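Local coordinates for chitin elicitor-binding protein (Oryza sativa subsp. japonica, PDB 5JCD), which perceives chitin oligosaccharides from fungal cell walls and helps pass on the signal that starts defense responses in rice, at residues I66-R71 against I130-S135. Numbering follows the deposited sequence.
Sequences IPFRCR and IPLPCS
Ser135, whose backbone N sits 3.6 Å from Cys70 SG, has its hydroxyl OG gripped twice from beyond the contact, by Thr4 O and Asp137 N, which holds this side chain next to a disulfide. That disulfide, Cys70-Cys134, joins two Cys-X-Cys motifs (Cys70-Arg71-Cys72 and Cys134-Ser135-Cys136), the hallmark of plant LysM receptor ectodomains. Strand 63-72 and the short, weakly bonded strand 133-134 each pair antiparallel with strand 76-79 in a mixed sheet, but here they face one another by side chains, their end-to-end directions 62° apart. The SG atoms of Cys70 and Cys134 are 2.1 Å apart with a chi3 of 83°, near the relaxed right angle. Cys134 turns its SG between its own N and carbonyl carbon (chi1 60°), whereas Cys70 SG stands opposite its own N; with these torsions the bridge spans 6.1 Å between the CA atoms of Cys70 and Cys134. Phe68 packs alongside: its CE1 lies 3.8 Å from Cys134 CB, and Cys134 SG approaches the ring edge, 5.3 Å from the centroid. Leu132 CD1 lies over one ring face, 4.2 Å above its plane and toward the rim, while Leu132 CB reaches Phe68 CZ at 3.9 Å. Replacing Phe68 with alanine removes the ring, which would probably open a gap beside Cys134 CB. Pro133 O lies at the ring edge, 3.9 Å from Phe68 CZ.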
loop_
_atom_site.group_PDB
_atom_site.type_symbol
_atom_site.label_atom_id
_atom_site.label_comp_id
_atom_site.label_asym_id
_atom_site.label_seq_id
_atom_site.Cartn_x
_atom_site.Cartn_y
_atom_site.Cartn_z
ATOM N N ILE A 66 5.970 4.014 -2.092
ATOM C CA ILE A 66 5.096 5.174 -2.106
ATOM C C ILE A 66 4.567 5.452 -0.703
ATOM O O ILE A 66 3.829 4.654 -0.163
ATOM C CB ILE A 66 3.950 5.014 -3.133
ATOM C CG1 ILE A 66 4.558 4.774 -4.526
ATOM C CG2 ILE A 66 3.018 6.234 -3.103
ATOM C CD1 ILE A 66 3.578 4.669 -5.631
ATOM N N PRO A 67 5.013 6.568 -0.096
ATOM C CA PRO A 67 4.609 7.031 1.241
ATOM C C PRO A 67 3.272 7.737 1.225
ATOM O O PRO A 67 2.899 8.317 0.207
ATOM C CB PRO A 67 5.721 8.020 1.646
ATOM C CG PRO A 67 6.501 8.309 0.428
ATOM C CD PRO A 67 5.979 7.479 -0.730
ATOM N N PHE A 68 2.533 7.645 2.321
ATOM C CA PHE A 68 1.277 8.361 2.403
ATOM C C PHE A 68 0.850 8.542 3.844
ATOM O O PHE A 68 1.408 7.933 4.742
ATOM C CB PHE A 68 0.177 7.634 1.603
ATOM C CG PHE A 68 -0.058 6.211 2.032
ATOM C CD1 PHE A 68 -0.967 5.917 3.039
ATOM C CD2 PHE A 68 0.631 5.165 1.424
ATOM C CE1 PHE A 68 -1.173 4.609 3.431
ATOM C CE2 PHE A 68 0.431 3.871 1.813
ATOM C CZ PHE A 68 -0.468 3.579 2.813
ATOM N N ARG A 69 -0.164 9.370 4.051
ATOM C CA ARG A 69 -0.716 9.556 5.368
ATOM C C ARG A 69 -1.713 8.474 5.693
ATOM O O ARG A 69 -2.662 8.257 4.968
ATOM C CB ARG A 69 -1.359 10.935 5.492
ATOM C CG ARG A 69 -1.241 11.525 6.898
ATOM C CD ARG A 69 -2.536 12.191 7.330
ATOM N NE ARG A 69 -2.970 13.170 6.336
ATOM C CZ ARG A 69 -4.128 13.815 6.377
ATOM N NH1 ARG A 69 -4.972 13.581 7.370
ATOM N NH2 ARG A 69 -4.442 14.693 5.433
ATOM N N CYS A 70 -1.452 7.758 6.775
ATOM C CA CYS A 70 -2.369 6.751 7.251
ATOM C C CYS A 70 -3.295 7.311 8.328
ATOM O O CYS A 70 -2.879 8.069 9.196
ATOM C CB CYS A 70 -1.578 5.579 7.828
ATOM S SG CYS A 70 -2.613 4.243 8.451
ATOM N N ARG A 71 -4.565 6.951 8.250
ATOM C CA ARG A 71 -5.509 7.241 9.316
ATOM C C ARG A 71 -6.094 5.966 9.884
ATOM O O ARG A 71 -6.489 5.067 9.133
ATOM C CB ARG A 71 -6.636 8.155 8.837
ATOM C CG ARG A 71 -7.745 8.293 9.851
ATOM C CD ARG A 71 -8.768 9.370 9.504
ATOM N NE ARG A 71 -9.848 9.411 10.500
ATOM C CZ ARG A 71 -10.154 10.452 11.274
ATOM N NH1 ARG A 71 -9.461 11.588 11.207
ATOM N NH2 ARG A 71 -11.165 10.352 12.126
ATOM N N ILE A 130 -9.434 5.118 -2.708
ATOM C CA ILE A 130 -8.787 3.820 -2.573
ATOM C C ILE A 130 -8.121 3.714 -1.184
ATOM O O ILE A 130 -7.136 4.393 -0.910
ATOM C CB ILE A 130 -7.725 3.628 -3.680
ATOM C CG1 ILE A 130 -8.323 3.900 -5.068
ATOM C CG2 ILE A 130 -7.089 2.252 -3.601
ATOM C CD1 ILE A 130 -9.495 2.991 -5.449
ATOM N N PRO A 131 -8.653 2.855 -0.306
ATOM C CA PRO A 131 -8.101 2.732 1.048
ATOM C C PRO A 131 -6.883 1.805 1.135
ATOM O O PRO A 131 -7.013 0.689 1.622
ATOM C CB PRO A 131 -9.253 2.095 1.820
ATOM C CG PRO A 131 -9.916 1.207 0.785
ATOM C CD PRO A 131 -9.794 1.953 -0.525
ATOM N N LEU A 132 -5.718 2.260 0.693
ATOM C CA LEU A 132 -4.485 1.476 0.864
ATOM C C LEU A 132 -4.276 1.062 2.323
ATOM O O LEU A 132 -4.494 1.854 3.260
ATOM C CB LEU A 132 -3.281 2.278 0.374
ATOM C CG LEU A 132 -3.433 2.796 -1.058
ATOM C CD1 LEU A 132 -2.317 3.738 -1.403
ATOM C CD2 LEU A 132 -3.434 1.609 -2.028
ATOM N N PRO A 133 -3.869 -0.190 2.525
ATOM C CA PRO A 133 -3.744 -0.713 3.885
ATOM C C PRO A 133 -2.530 -0.151 4.644
ATOM O O PRO A 133 -1.424 -0.013 4.109
ATOM C CB PRO A 133 -3.600 -2.217 3.656
ATOM C CG PRO A 133 -2.913 -2.312 2.336
ATOM C CD PRO A 133 -3.364 -1.137 1.516
ATOM N N CYS A 134 -2.754 0.160 5.911
ATOM C CA CYS A 134 -1.718 0.743 6.734
ATOM C C CYS A 134 -2.079 0.575 8.190
ATOM O O CYS A 134 -3.128 0.035 8.522
ATOM C CB CYS A 134 -1.528 2.240 6.410
ATOM S SG CYS A 134 -2.996 3.301 6.652
ATOM N N SER A 135 -1.184 1.038 9.052
ATOM C CA SER A 135 -1.420 1.035 10.481
ATOM C C SER A 135 -0.489 2.036 11.116
ATOM O O SER A 135 0.532 2.421 10.521
ATOM C CB SER A 135 -1.157 -0.343 11.080
ATOM O OG SER A 135 -1.390 -0.344 12.481
#